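Local coordinates for protein putative ABC transporter subunit, substrate-binding component (Rhodopseudomonas palustris, PDB 4EVQ) that binds 4-hydroxybenzoate and related benzoate derivatives, probably as the substrate-binding component of an ABC transporter that takes them up, at residues 86-92 and 110-116; 193-199 and 221-226; 139-144 and 170-175; 270-274 and 290-294. All blocks are in the same frame, centred on the assembly; numbering follows the deposited sequence. Where two conformers were deposited one is given.

Contact 1. Residues 86-92 and 110-116. With PHB (p-hydroxybenzoic acid), chain H.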
loop_
_atom_site.group_PDB
_atom_site.type_symbol
_atom_site.label_atom_id
_atom_site.label_comp_id
_atom_site.label_asym_id
_atom_site.label_seq_id
_atom_site.Cartn_x
_atom_site.Cartn_y
_atom_site.Cartn_z
ATOM N N LEU A 86 -12.484 -10.642 6.592
ATOM C CA LEU A 86 -12.571 -9.242 6.193
ATOM C C LEU A 86 -11.260 -8.773 5.567
ATOM O O LEU A 86 -10.191 -8.981 6.133
ATOM C CB LEU A 86 -12.874 -8.380 7.412
ATOM C CG LEU A 86 -12.915 -6.869 7.253
ATOM C CD1 LEU A 86 -14.038 -6.449 6.339
ATOM C CD2 LEU A 86 -13.110 -6.253 8.631
ATOM N N ILE A 87 -11.357 -8.236 4.366
ATOM C CA ILE A 87 -10.179 -7.698 3.655
ATOM C C ILE A 87 -10.459 -6.240 3.295
ATOM O O ILE A 87 -11.392 -5.932 2.554
ATOM C CB ILE A 87 -9.802 -8.538 2.415
ATOM C CG1 ILE A 87 -9.519 -9.982 2.829
ATOM C CG2 ILE A 87 -8.615 -7.896 1.659
ATOM C CD1 ILE A 87 -9.207 -10.888 1.682
ATOM N N GLY A 88 -9.657 -5.330 3.830
ATOM C CA GLY A 88 -9.770 -3.915 3.474
ATOM C C GLY A 88 -8.839 -3.123 4.346
ATOM O O GLY A 88 -8.245 -3.650 5.304
ATOM N N THR A 89 -8.551 -1.862 4.008
ATOM C CA THR A 89 -8.953 -1.150 2.821
ATOM C C THR A 89 -7.763 -0.327 2.305
ATOM O O THR A 89 -6.605 -0.618 2.676
ATOM C CB THR A 89 -10.167 -0.298 3.125
ATOM O OG1 THR A 89 -10.590 0.393 1.910
ATOM C CG2 THR A 89 -9.898 0.733 4.204
ATOM N N VAL A 90 -8.007 0.675 1.473
ATOM C CA VAL A 90 -6.970 1.558 0.931
ATOM C C VAL A 90 -6.627 2.750 1.765
ATOM O O VAL A 90 -5.461 2.966 2.072
ATOM C CB VAL A 90 -7.375 2.013 -0.498
ATOM C CG1 VAL A 90 -6.461 3.114 -1.037
ATOM C CG2 VAL A 90 -7.356 0.809 -1.459
ATOM N N HIS A 91 -7.620 3.533 2.145
ATOM C CA HIS A 91 -7.428 4.817 2.843
ATOM C C HIS A 91 -7.204 4.587 4.341
ATOM O O HIS A 91 -7.986 3.889 4.978
ATOM C CB HIS A 91 -8.686 5.658 2.570
ATOM C CG HIS A 91 -8.672 7.052 3.126
ATOM N ND1 HIS A 91 -8.791 7.332 4.471
ATOM C CD2 HIS A 91 -8.700 8.248 2.496
ATOM C CE1 HIS A 91 -8.850 8.641 4.646
ATOM N NE2 HIS A 91 -8.775 9.223 3.464
ATOM N N SER A 92 -6.129 5.136 4.869
ATOM C CA SER A 92 -5.748 4.892 6.250
ATOM C C SER A 92 -6.769 5.318 7.265
ATOM O O SER A 92 -6.882 4.694 8.307
ATOM C CB SER A 92 -4.439 5.599 6.586
ATOM O OG SER A 92 -3.303 4.894 6.153
ATOM N N ILE A 110 -7.438 -8.898 6.962
ATOM C CA ILE A 110 -6.225 -8.602 6.214
ATOM C C ILE A 110 -6.353 -7.207 5.582
ATOM O O ILE A 110 -7.287 -6.937 4.858
ATOM C CB ILE A 110 -5.963 -9.676 5.118
ATOM C CG1 ILE A 110 -5.999 -11.081 5.717
ATOM C CG2 ILE A 110 -4.700 -9.347 4.346
ATOM C CD1 ILE A 110 -6.061 -12.173 4.649
ATOM N N VAL A 111 -5.396 -6.356 5.894
ATOM C CA VAL A 111 -5.307 -5.002 5.323
ATOM C C VAL A 111 -4.414 -5.071 4.109
ATOM O O VAL A 111 -3.225 -5.346 4.236
ATOM C CB VAL A 111 -4.756 -4.041 6.357
ATOM C CG1 VAL A 111 -4.596 -2.634 5.767
ATOM C CG2 VAL A 111 -5.621 -3.993 7.578
ATOM N N PRO A 112 -4.954 -4.779 2.921
ATOM C CA PRO A 112 -4.213 -5.004 1.673
ATOM C C PRO A 112 -3.608 -3.702 1.100
ATOM O O PRO A 112 -3.139 -3.705 -0.020
ATOM C CB PRO A 112 -5.297 -5.540 0.733
ATOM C CG PRO A 112 -6.466 -4.737 1.090
ATOM C CD PRO A 112 -6.368 -4.556 2.598
ATOM N N ASN A 113 -3.735 -2.608 1.824
ATOM C CA ASN A 113 -3.012 -1.403 1.420
ATOM C C ASN A 113 -2.775 -0.405 2.560
ATOM O O ASN A 113 -1.628 -0.062 2.849
ATOM C CB ASN A 113 -3.708 -0.607 0.290
ATOM C CG ASN A 113 -2.840 0.561 -0.149
ATOM O OD1 ASN A 113 -1.795 0.346 -0.765
ATOM N ND2 ASN A 113 -3.213 1.782 0.268
ATOM N N ALA A 114 -3.836 0.078 3.206
ATOM C CA ALA A 114 -3.723 1.187 4.157
ATOM C C ALA A 114 -2.498 1.060 5.026
ATOM O O ALA A 114 -2.323 0.058 5.730
ATOM C CB ALA A 114 -4.968 1.296 5.035
ATOM N N GLY A 115 -1.677 2.076 5.029
ATOM C CA GLY A 115 -0.420 2.077 5.758
ATOM C C GLY A 115 -0.469 2.551 7.165
ATOM O O GLY A 115 0.592 2.581 7.829
ATOM N N ALA A 116 -1.648 2.869 7.677
ATOM C CA ALA A 116 -1.756 3.522 8.982
ATOM C C ALA A 116 -0.829 2.867 9.990
ATOM O O ALA A 116 -0.937 1.659 10.258
ATOM C CB ALA A 116 -3.208 3.461 9.466
HETATM C "C1'" PHB H . -3.361 5.211 2.689
HETATM O "O1'" PHB H . -4.296 6.013 2.918
HETATM O "O2'" PHB H . -2.842 4.468 3.612
HETATM C C1 PHB H . -2.787 5.043 1.338
HETATM C C2 PHB H . -3.559 5.368 0.223
HETATM C C3 PHB H . -3.020 5.231 -1.046
HETATM C C4 PHB H . -1.743 4.799 -1.193
HETATM C C5 PHB H . -0.966 4.448 -0.104
HETATM C C6 PHB H . -1.504 4.588 1.141
HETATM O O4 PHB H . -1.200 4.663 -2.418
#

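Contact 2. Residues 193-199 and 221-226. With SO4 (sulfate ion), chain F.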
loop_
_atom_site.group_PDB
_atom_site.type_symbol
_atom_site.label_atom_id
_atom_site.label_comp_id
_atom_site.label_asym_id
_atom_site.label_seq_id
_atom_site.Cartn_x
_atom_site.Cartn_y
_atom_site.Cartn_z
ATOM N N VAL A 193 -6.928 18.383 -6.327
ATOM C CA VAL A 193 -5.847 18.265 -7.285
ATOM C C VAL A 193 -5.469 19.608 -7.918
ATOM O O VAL A 193 -4.915 19.666 -9.009
ATOM C CB VAL A 193 -6.127 17.229 -8.333
ATOM C CG1 VAL A 193 -6.325 15.868 -7.694
ATOM C CG2 VAL A 193 -7.404 17.550 -9.137
ATOM N N GLU A 194 -5.692 20.670 -7.174
ATOM C CA GLU A 194 -5.199 21.994 -7.601
ATOM C C GLU A 194 -3.841 22.178 -6.987
ATOM O O GLU A 194 -3.716 22.419 -5.785
ATOM C CB GLU A 194 -6.138 23.113 -7.163
ATOM C CG GLU A 194 -7.453 23.103 -7.851
ATOM C CD GLU A 194 -7.307 23.221 -9.360
ATOM O OE1 GLU A 194 -6.410 23.930 -9.844
ATOM O OE2 GLU A 194 -8.111 22.565 -10.054
ATOM N N PHE A 195 -2.826 22.020 -7.826
ATOM C CA PHE A 195 -1.465 21.978 -7.360
ATOM C C PHE A 195 -0.602 23.178 -7.723
ATOM O O PHE A 195 0.546 23.300 -7.253
ATOM C CB PHE A 195 -0.780 20.741 -7.946
ATOM C CG PHE A 195 -1.403 19.413 -7.541
ATOM C CD1 PHE A 195 -1.564 19.066 -6.223
ATOM C CD2 PHE A 195 -1.805 18.522 -8.497
ATOM C CE1 PHE A 195 -2.091 17.809 -5.859
ATOM C CE2 PHE A 195 -2.336 17.276 -8.155
ATOM C CZ PHE A 195 -2.459 16.935 -6.840
ATOM N N GLN A 196 -1.092 24.053 -8.588
ATOM C CA GLN A 196 -0.202 25.101 -9.111
ATOM C C GLN A 196 0.333 26.028 -8.031
ATOM O O GLN A 196 1.495 26.410 -8.070
ATOM C CB GLN A 196 -0.910 25.896 -10.205
ATOM C CG GLN A 196 -1.069 25.141 -11.512
ATOM C CD GLN A 196 -1.608 26.029 -12.605
ATOM O OE1 GLN A 196 -1.644 27.259 -12.452
ATOM N NE2 GLN A 196 -2.023 25.426 -13.720
ATOM N N SER A 197 -0.488 26.412 -7.070
ATOM C CA SER A 197 0.020 27.293 -6.043
ATOM C C SER A 197 1.099 26.607 -5.183
ATOM O O SER A 197 2.040 27.258 -4.746
ATOM C CB SER A 197 -1.105 27.911 -5.220
ATOM O OG SER A 197 -1.831 26.919 -4.535
ATOM N N ALA A 198 0.951 25.305 -4.923
ATOM C CA ALA A 198 1.996 24.598 -4.218
ATOM C C ALA A 198 3.290 24.556 -5.011
ATOM O O ALA A 198 4.358 24.689 -4.452
ATOM C CB ALA A 198 1.535 23.170 -3.896
ATOM N N LEU A 199 3.189 24.390 -6.328
ATOM C CA LEU A 199 4.351 24.406 -7.192
ATOM C C LEU A 199 5.036 25.778 -7.226
ATOM O O LEU A 199 6.264 25.841 -7.193
ATOM C CB LEU A 199 3.975 23.949 -8.582
ATOM C CG LEU A 199 3.474 22.489 -8.637
ATOM C CD1 LEU A 199 2.897 22.186 -10.004
ATOM C CD2 LEU A 199 4.500 21.483 -8.265
ATOM N N LYS A 221 -1.992 13.660 -12.187
ATOM C CA LYS A 221 -2.113 15.083 -12.381
ATOM C C LYS A 221 -0.968 15.815 -11.751
ATOM O O LYS A 221 -0.431 16.753 -12.351
ATOM C CB LYS A 221 -3.466 15.589 -11.897
ATOM C CG LYS A 221 -3.715 17.060 -12.299
ATOM C CD LYS A 221 -5.123 17.433 -11.948
ATOM C CE LYS A 221 -5.439 18.844 -12.475
ATOM N NZ LYS A 221 -4.580 19.840 -11.804
ATOM N N PHE A 222 -0.540 15.412 -10.579
ATOM C CA PHE A 222 0.587 16.044 -9.907
ATOM C C PHE A 222 1.820 15.922 -10.771
ATOM O O PHE A 222 2.571 16.893 -10.952
ATOM C CB PHE A 222 0.834 15.451 -8.514
ATOM C CG PHE A 222 1.924 16.148 -7.798
ATOM C CD1 PHE A 222 1.683 17.331 -7.133
ATOM C CD2 PHE A 222 3.205 15.651 -7.815
ATOM C CE1 PHE A 222 2.728 18.045 -6.513
ATOM C CE2 PHE A 222 4.239 16.349 -7.203
ATOM C CZ PHE A 222 3.998 17.522 -6.545
ATOM N N ILE A 223 2.099 14.751 -11.288
ATOM C CA ILE A 223 3.284 14.523 -12.117
ATOM C C ILE A 223 3.258 15.432 -13.333
ATOM O O ILE A 223 4.259 16.054 -13.670
ATOM C CB ILE A 223 3.360 13.031 -12.532
ATOM C CG1 ILE A 223 3.728 12.177 -11.315
ATOM C CG2 ILE A 223 4.315 12.810 -13.709
ATOM C CD1 ILE A 223 3.532 10.735 -11.565
ATOM N N LYS A 224 2.113 15.499 -14.005
ATOM C CA LYS A 224 1.951 16.344 -15.193
ATOM C C LYS A 224 2.169 17.797 -14.835
ATOM O O LYS A 224 2.948 18.517 -15.515
ATOM C CB LYS A 224 0.558 16.121 -15.784
ATOM C CG LYS A 224 0.437 14.748 -16.440
ATOM C CD LYS A 224 -0.822 14.494 -17.280
ATOM C CE LYS A 224 -0.556 13.230 -18.181
ATOM N NZ LYS A 224 -1.600 12.790 -19.169
ATOM N N ASP A 225 1.541 18.251 -13.770
ATOM C CA ASP A 225 1.617 19.656 -13.379
ATOM C C ASP A 225 3.043 19.990 -12.942
ATOM O O ASP A 225 3.578 21.074 -13.254
ATOM C CB ASP A 225 0.637 20.017 -12.284
ATOM C CG ASP A 225 -0.821 19.965 -12.735
ATOM O OD1 ASP A 225 -1.067 19.910 -13.957
ATOM O OD2 ASP A 225 -1.693 19.991 -11.828
ATOM N N TYR A 226 3.683 19.111 -12.192
ATOM C CA TYR A 226 5.044 19.333 -11.703
ATOM C C TYR A 226 6.011 19.511 -12.885
ATOM O O TYR A 226 6.831 20.426 -12.895
ATOM C CB TYR A 226 5.445 18.157 -10.814
ATOM C CG TYR A 226 6.753 18.331 -10.086
ATOM C CD1 TYR A 226 7.967 18.123 -10.720
ATOM C CD2 TYR A 226 6.783 18.719 -8.763
ATOM C CE1 TYR A 226 9.158 18.253 -10.020
ATOM C CE2 TYR A 226 7.967 18.875 -8.067
ATOM C CZ TYR A 226 9.160 18.643 -8.722
ATOM O OH TYR A 226 10.340 18.770 -8.026
HETATM S S SO4 F . -1.681 16.979 -20.223
HETATM O O1 SO4 F . -2.084 17.843 -21.331
HETATM O O2 SO4 F . -2.529 17.169 -19.051
HETATM O O3 SO4 F . -0.312 17.306 -19.811
HETATM O O4 SO4 F . -1.688 15.563 -20.614
HETATM O O HOH W 1 -5.297 22.599 -12.115
HETATM O O HOH W 2 -2.778 22.171 -10.644
#

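Contact 3. Residues 139-144 and 170-175. With SO4 (sulfate ion), chain D.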
loop_
_atom_site.group_PDB
_atom_site.type_symbol
_atom_site.label_atom_id
_atom_site.label_comp_id
_atom_site.label_asym_id
_atom_site.label_seq_id
_atom_site.Cartn_x
_atom_site.Cartn_y
_atom_site.Cartn_z
ATOM N N GLY A 139 8.135 5.929 4.472
ATOM C CA GLY A 139 8.623 7.312 4.465
ATOM C C GLY A 139 10.087 7.414 4.900
ATOM O O GLY A 139 10.899 8.106 4.299
ATOM N N ARG A 140 10.419 6.711 5.977
ATOM C CA ARG A 140 11.801 6.653 6.462
ATOM C C ARG A 140 12.754 6.120 5.399
ATOM O O ARG A 140 13.830 6.682 5.173
ATOM C CB ARG A 140 11.926 5.766 7.682
ATOM C CG ARG A 140 11.461 6.420 8.945
ATOM C CD ARG A 140 11.799 5.528 10.105
ATOM N NE ARG A 140 11.730 6.180 11.386
ATOM C CZ ARG A 140 12.739 6.864 11.923
ATOM N NH1 ARG A 140 13.855 7.034 11.267
ATOM N NH2 ARG A 140 12.600 7.389 13.103
ATOM N N ALA A 141 12.352 5.061 4.702
ATOM C CA ALA A 141 13.207 4.475 3.691
ATOM C C ALA A 141 13.446 5.456 2.544
ATOM O O ALA A 141 14.543 5.523 1.992
ATOM C CB ALA A 141 12.624 3.143 3.190
ATOM N N THR A 142 12.428 6.223 2.182
ATOM C CA THR A 142 12.568 7.172 1.103
ATOM C C THR A 142 13.491 8.312 1.536
ATOM O O THR A 142 14.371 8.723 0.768
ATOM C CB THR A 142 11.188 7.688 0.688
ATOM O OG1 THR A 142 10.292 6.567 0.389
ATOM C CG2 THR A 142 11.291 8.483 -0.587
ATOM N N GLY A 143 13.298 8.840 2.735
ATOM C CA GLY A 143 14.192 9.876 3.235
ATOM C C GLY A 143 15.641 9.438 3.328
ATOM O O GLY A 143 16.563 10.189 3.015
ATOM N N ASP A 144 15.860 8.207 3.773
ATOM C CA ASP A 144 17.230 7.710 3.872
ATOM C C ASP A 144 17.865 7.587 2.486
ATOM O O ASP A 144 19.043 7.887 2.309
ATOM C CB ASP A 144 17.216 6.351 4.587
ATOM C CG ASP A 144 18.585 5.944 5.118
ATOM O OD1 ASP A 144 19.330 6.776 5.667
ATOM O OD2 ASP A 144 18.910 4.785 4.910
ATOM N N GLY A 170 7.680 10.149 8.663
ATOM C CA GLY A 170 8.774 9.193 8.554
ATOM C C GLY A 170 9.908 9.728 7.715
ATOM O O GLY A 170 11.086 9.596 8.059
ATOM N N PHE A 171 9.580 10.320 6.581
ATOM C CA PHE A 171 10.571 10.935 5.745
ATOM C C PHE A 171 11.370 11.980 6.537
ATOM O O PHE A 171 12.592 12.043 6.457
ATOM C CB PHE A 171 9.878 11.593 4.531
ATOM C CG PHE A 171 10.710 12.688 3.900
ATOM C CD1 PHE A 171 11.743 12.390 3.049
ATOM C CD2 PHE A 171 10.480 14.001 4.233
ATOM C CE1 PHE A 171 12.599 13.404 2.590
ATOM C CE2 PHE A 171 11.302 15.006 3.739
ATOM C CZ PHE A 171 12.363 14.678 2.913
ATOM N N LYS A 172 10.679 12.831 7.266
ATOM C CA LYS A 172 11.342 13.946 7.950
ATOM C C LYS A 172 12.293 13.376 8.997
ATOM O O LYS A 172 13.384 13.908 9.184
ATOM C CB LYS A 172 10.350 14.895 8.612
ATOM C CG LYS A 172 9.577 15.739 7.641
ATOM C CD LYS A 172 8.462 16.528 8.312
ATOM C CE LYS A 172 8.981 17.536 9.195
ATOM N NZ LYS A 172 7.774 18.244 9.800
ATOM N N LYS A 173 11.894 12.323 9.686
ATOM C CA LYS A 173 12.777 11.732 10.676
ATOM C C LYS A 173 14.058 11.248 10.079
ATOM O O LYS A 173 15.124 11.528 10.629
ATOM C CB LYS A 173 12.070 10.625 11.431
ATOM C CG LYS A 173 10.988 11.159 12.336
ATOM C CD LYS A 173 10.195 10.047 12.979
ATOM C CE LYS A 173 8.955 10.622 13.648
ATOM N NZ LYS A 173 7.958 9.567 13.963
ATOM N N SER A 174 14.034 10.537 8.978
ATOM C CA SER A 174 15.281 10.027 8.425
ATOM C C SER A 174 16.053 11.063 7.645
ATOM O O SER A 174 17.306 10.991 7.578
ATOM C CB SER A 174 15.044 8.774 7.571
ATOM O OG SER A 174 14.285 9.119 6.435
ATOM N N PHE A 175 15.367 12.052 7.096
ATOM C CA PHE A 175 16.051 13.108 6.371
ATOM C C PHE A 175 16.764 14.032 7.334
ATOM O O PHE A 175 17.948 14.382 7.105
ATOM C CB PHE A 175 15.043 13.886 5.533
ATOM C CG PHE A 175 15.668 14.668 4.385
ATOM C CD1 PHE A 175 16.150 14.026 3.266
ATOM C CD2 PHE A 175 15.787 16.056 4.445
ATOM C CE1 PHE A 175 16.719 14.737 2.211
ATOM C CE2 PHE A 175 16.329 16.760 3.372
ATOM C CZ PHE A 175 16.779 16.107 2.268
HETATM S S SO4 D . 9.162 5.779 14.076
HETATM O O1 SO4 D . 9.141 6.038 12.629
HETATM O O2 SO4 D . 7.833 6.042 14.596
HETATM O O3 SO4 D . 9.404 4.354 14.264
HETATM O O4 SO4 D . 10.223 6.506 14.777
HETATM O O HOH W 3 18.959 8.869 7.591
#

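Contact 4. Residues 270-274 and 290-294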
loop_
_atom_site.group_PDB
_atom_site.type_symbol
_atom_site.label_atom_id
_atom_site.label_comp_id
_atom_site.label_asym_id
_atom_site.label_seq_id
_atom_site.Cartn_x
_atom_site.Cartn_y
_atom_site.Cartn_z
ATOM N N GLU A 270 7.907 -16.057 -9.113
ATOM C CA GLU A 270 6.555 -15.709 -8.730
ATOM C C GLU A 270 6.128 -14.451 -9.482
ATOM O O GLU A 270 5.021 -14.405 -10.004
ATOM C CB GLU A 270 6.443 -15.487 -7.236
ATOM C CG GLU A 270 5.029 -15.145 -6.757
ATOM C CD GLU A 270 4.044 -16.320 -6.687
ATOM O OE1 GLU A 270 4.388 -17.534 -6.889
ATOM O OE2 GLU A 270 2.902 -15.998 -6.397
ATOM N N ASN A 271 6.996 -13.452 -9.515
ATOM C CA ASN A 271 6.675 -12.240 -10.262
ATOM C C ASN A 271 6.543 -12.487 -11.736
ATOM O O ASN A 271 5.623 -11.945 -12.365
ATOM C CB ASN A 271 7.686 -11.126 -10.003
ATOM C CG ASN A 271 7.197 -9.818 -10.487
ATOM O OD1 ASN A 271 6.051 -9.457 -10.244
ATOM N ND2 ASN A 271 8.046 -9.085 -11.161
ATOM N N GLN A 272 7.419 -13.311 -12.314
ATOM C CA GLN A 272 7.330 -13.523 -13.735
ATOM C C GLN A 272 5.984 -14.154 -14.087
ATOM O O GLN A 272 5.363 -13.779 -15.062
ATOM C CB GLN A 272 8.517 -14.365 -14.212
ATOM C CG GLN A 272 9.842 -13.580 -14.103
ATOM C CD GLN A 272 9.795 -12.200 -14.749
ATOM O OE1 GLN A 272 9.555 -12.070 -15.953
ATOM N NE2 GLN A 272 10.024 -11.152 -13.948
ATOM N N ALA A 273 5.539 -15.118 -13.288
ATOM C CA ALA A 273 4.302 -15.811 -13.587
ATOM C C ALA A 273 3.091 -14.914 -13.331
ATOM O O ALA A 273 2.117 -14.942 -14.067
ATOM C CB ALA A 273 4.206 -17.063 -12.766
ATOM N N PHE A 274 3.167 -14.138 -12.261
ATOM C CA PHE A 274 2.098 -13.217 -11.917
ATOM C C PHE A 274 1.913 -12.125 -12.973
ATOM O O PHE A 274 0.802 -11.832 -13.373
ATOM C CB PHE A 274 2.458 -12.594 -10.554
ATOM C CG PHE A 274 1.558 -11.463 -10.132
ATOM C CD1 PHE A 274 0.248 -11.676 -9.797
ATOM C CD2 PHE A 274 2.079 -10.189 -10.004
ATOM C CE1 PHE A 274 -0.565 -10.625 -9.412
ATOM C CE2 PHE A 274 1.297 -9.137 -9.596
ATOM C CZ PHE A 274 -0.021 -9.359 -9.290
ATOM N N ALA A 290 -2.070 -4.361 -6.912
ATOM C CA ALA A 290 -2.397 -5.716 -7.351
ATOM C C ALA A 290 -1.569 -6.774 -6.645
ATOM O O ALA A 290 -2.112 -7.823 -6.261
ATOM C CB ALA A 290 -2.232 -5.832 -8.836
ATOM N N VAL A 291 -0.281 -6.525 -6.422
ATOM C CA VAL A 291 0.553 -7.452 -5.695
ATOM C C VAL A 291 0.036 -7.639 -4.295
ATOM O O VAL A 291 0.015 -8.774 -3.767
ATOM C CB VAL A 291 1.994 -6.938 -5.641
ATOM C CG1 VAL A 291 2.868 -7.786 -4.732
ATOM C CG2 VAL A 291 2.622 -6.908 -7.028
ATOM N N GLN A 292 -0.328 -6.563 -3.617
ATOM C CA GLN A 292 -0.805 -6.615 -2.263
ATOM C C GLN A 292 -2.107 -7.408 -2.160
ATOM O O GLN A 292 -2.310 -8.128 -1.175
ATOM C CB GLN A 292 -0.956 -5.202 -1.675
ATOM C CG GLN A 292 0.400 -4.524 -1.482
ATOM C CD GLN A 292 0.354 -3.026 -1.228
ATOM O OE1 GLN A 292 1.372 -2.432 -0.950
ATOM N NE2 GLN A 292 -0.821 -2.422 -1.317
ATOM N N GLY A 293 -2.968 -7.315 -3.145
ATOM C CA GLY A 293 -4.192 -8.120 -3.199
ATOM C C GLY A 293 -3.902 -9.572 -3.450
ATOM O O GLY A 293 -4.487 -10.461 -2.806
ATOM N N TRP A 294 -3.041 -9.855 -4.390
ATOM C CA TRP A 294 -2.611 -11.218 -4.637
ATOM C C TRP A 294 -2.064 -11.865 -3.379
ATOM O O TRP A 294 -2.393 -13.032 -3.045
ATOM C CB TRP A 294 -1.545 -11.162 -5.722
ATOM C CG TRP A 294 -0.853 -12.452 -6.088
ATOM C CD1 TRP A 294 0.317 -12.913 -5.561
ATOM C CD2 TRP A 294 -1.199 -13.362 -7.149
ATOM N NE1 TRP A 294 0.691 -14.061 -6.198
ATOM C CE2 TRP A 294 -0.205 -14.362 -7.184
ATOM C CE3 TRP A 294 -2.257 -13.438 -8.048
ATOM C CZ2 TRP A 294 -0.241 -15.444 -8.080
ATOM C CZ3 TRP A 294 -2.266 -14.484 -8.973
ATOM C CH2 TRP A 294 -1.270 -15.470 -8.984
#

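Contact 1. Residues 86-92 and 110-116
Strand 85-88, helix 92-105 and strand 109-111 form a beta-alpha-beta unit of this periplasmic binding protein, and its parallel strand pair, I87 beside I110, runs out into two loops that hold the ligand. On the strands, I110 N donates to L86 O (2.9 Å) and G88 N to I110 O (3.0 Å). I87 CG2 reaches P112 CG at 3.9 Å, the two side chains meeting at a slant. The pairing then outlasts the strands. T89, which follows a cis peptide bond, offers its carbonyl to A114 N at 2.9 Å, the donor lying in the carbonyl plane. One step on, N113 ND2 donates a hydrogen bond to V90 O at 3.1 Å. It comes in well off the C=O direction (118°) and somewhat out of the carbonyl plane. CG of N113 stands opposite its own backbone N (chi1 -175°), which carries the amide back across to V90, while Q292 NE2 of helix 288-306 binds OD1 at the other end.

The carboxylate of p-hydroxybenzoic acid sits just beyond. S92 N, at the start of helix 92-105, donates to O1' (2.8 Å). O2' accepts two hydrogen bonds, from S92 OG at 2.6 Å and from G115 N at 3.0 Å, the latter nearly straight at 167°. Y161 and S215, in the other lobe, also bind the ligand. The helix start and the loop after strand 109-111 therefore grip the same acid group with neutral donors, and the helix N terminus would probably help to stabilise it as a carboxylate.

Contact 2. Residues 193-199 and 221-226
F195 and F222 lie with CA atoms 6.8 Å apart where the loop leading into helix 196-205 passes beside helix 217-228. The F195 ring is the centre of the packing: V193 C lies over one face, and the edge of F222 stands against the opposite one in a T-shaped pair, centroids 5.1 Å apart and planes at 88°. F222 CB adds a CH-pi contact over that same face. Farther along, L199 CD2 rests on Y226 CD2 at 3.6 Å.

K221 crosses V193 at about a right angle, its CD 3.6 Å from V193 CG2. The chain is extended until it bends at the last torsion (chi4 -64°), bringing NZ to V193 O at 2.8 Å. NZ also forms a salt bridge to D225 OD2 at 2.9 Å, on the syn lone pair, and a water links it to E194 OE1. A methionine in its place would probably leave V193 O without this donor and D225 without its counter-charge. D225 OD2, at the edge of the F195 ring, receives a second bond from a water at 2.7 Å; that water in turn accepts from F195 N. Charge and water thus tie the outer margin of an apolar contact centred on F195, and the lysine probably helps keep D225 ionised.

Contact 3. Residues 139-144 and 170-175
In the conformer described, one of two, S174 enters helix 135-148 as a knob among G139, R140, G143 and D144, and its OG donates to R140 O at 2.8 Å, on a lone pair in the carbonyl plane; R140 O also accepts the helical bond from D144 N. The backbones nearly touch: F171 CA lies 3.2 Å from G139 O and R140 CA 3.4 Å from G170 O, both CA-H...O contacts. F171 CD1 packs on G143 CA at 3.5 Å.

G139, G143 and G170 bring no side chains to the interface, so the helix axes approach to 6.7 Å and cross at -38°. The G139-to-G143 spacing is a GxxxG pattern, and the crossing with CA-H...O contacts resembles the close packing it is known for. Behind F171 the ring of Y211 stacks; strands 153-159 and 181-188 back F171 and F175, while A141 and T142 of the other helix rest on strand 257-260.

On the outer side R140 lays its guanidinium against K173, whose CB is over one face. The extended chain from CG to NE brings its edge to a sulfate ion, probably from the crystallisation liquor: NE donates to O1 at 2.9 Å (171°) and NH2 to O4 at 3.0 Å. R121 also binds it. The glycines thus let S174 OG reach R140 O, and the outer edge presents R140, with K173 close by, to an anion.

Contact 4. Residues 270-274 and 290-294
W294 leaves helix 288-306 toward F274, and its indole meets that residue almost from the start. CB lies 3.9 Å from F274 CE1, and CG is about as near to the same atom. CD2 is met by F274 CD1 at 3.5 Å, CE3 keeps company with the same CD1 and with CE1, and CZ3 follows close to CD1. CH2 at the tip still has F274 CD1 at 4.2 Å. The edge of the phenyl ring thus lies over one face of the indole, in an edge-to-face pair that is well tilted, with planes at 54°.

The two short helical segments cross steeply, at 105°, with their axes 12.5 Å apart; the large rings fill the distance between helix 269-282 and helix 288-306 of the binding-protein fold. W294 also packs on helix 30-46, where Y43 meets it edge-to-face.

On the five-membered side of the indole, CD1 comes near E270 OE2, and NE1 donates to that oxygen at 2.9 Å, the oxygen lying in the indole plane. CE2 and CZ2 skirt it too, each 3.6 Å from OE2. A leucine in place of W294 would probably leave E270 OE2 without the indole donor and open a gap beside the F274 ring. F274 carries its ring out with CG opposite the backbone N (chi1 172°), and its far side sets CE2 on V291 CG2 at 3.6 Å and CZ near A290 CB at 4.2 Å.

From the N terminus, the chain closes contact 1 first, when strand 109-111 returns beside strand 85-88 in the six-stranded sheet and the ligand-holding loops come together. Contact 3 closes next, bringing helix 162-177 back onto helix 135-148, and contact 2 follows as helix 217-228 meets the entry to helix 196-205; both lie on the lobe of the seven-stranded sheet. Contact 4 then joins helices 269-282 and 288-306, back on the first lobe. None nests in or crosses another. Contacts 1 and 4 touch through N113 and Q292, whereas contacts 2 and 3 stay about 12 Å apart at their nearest atoms.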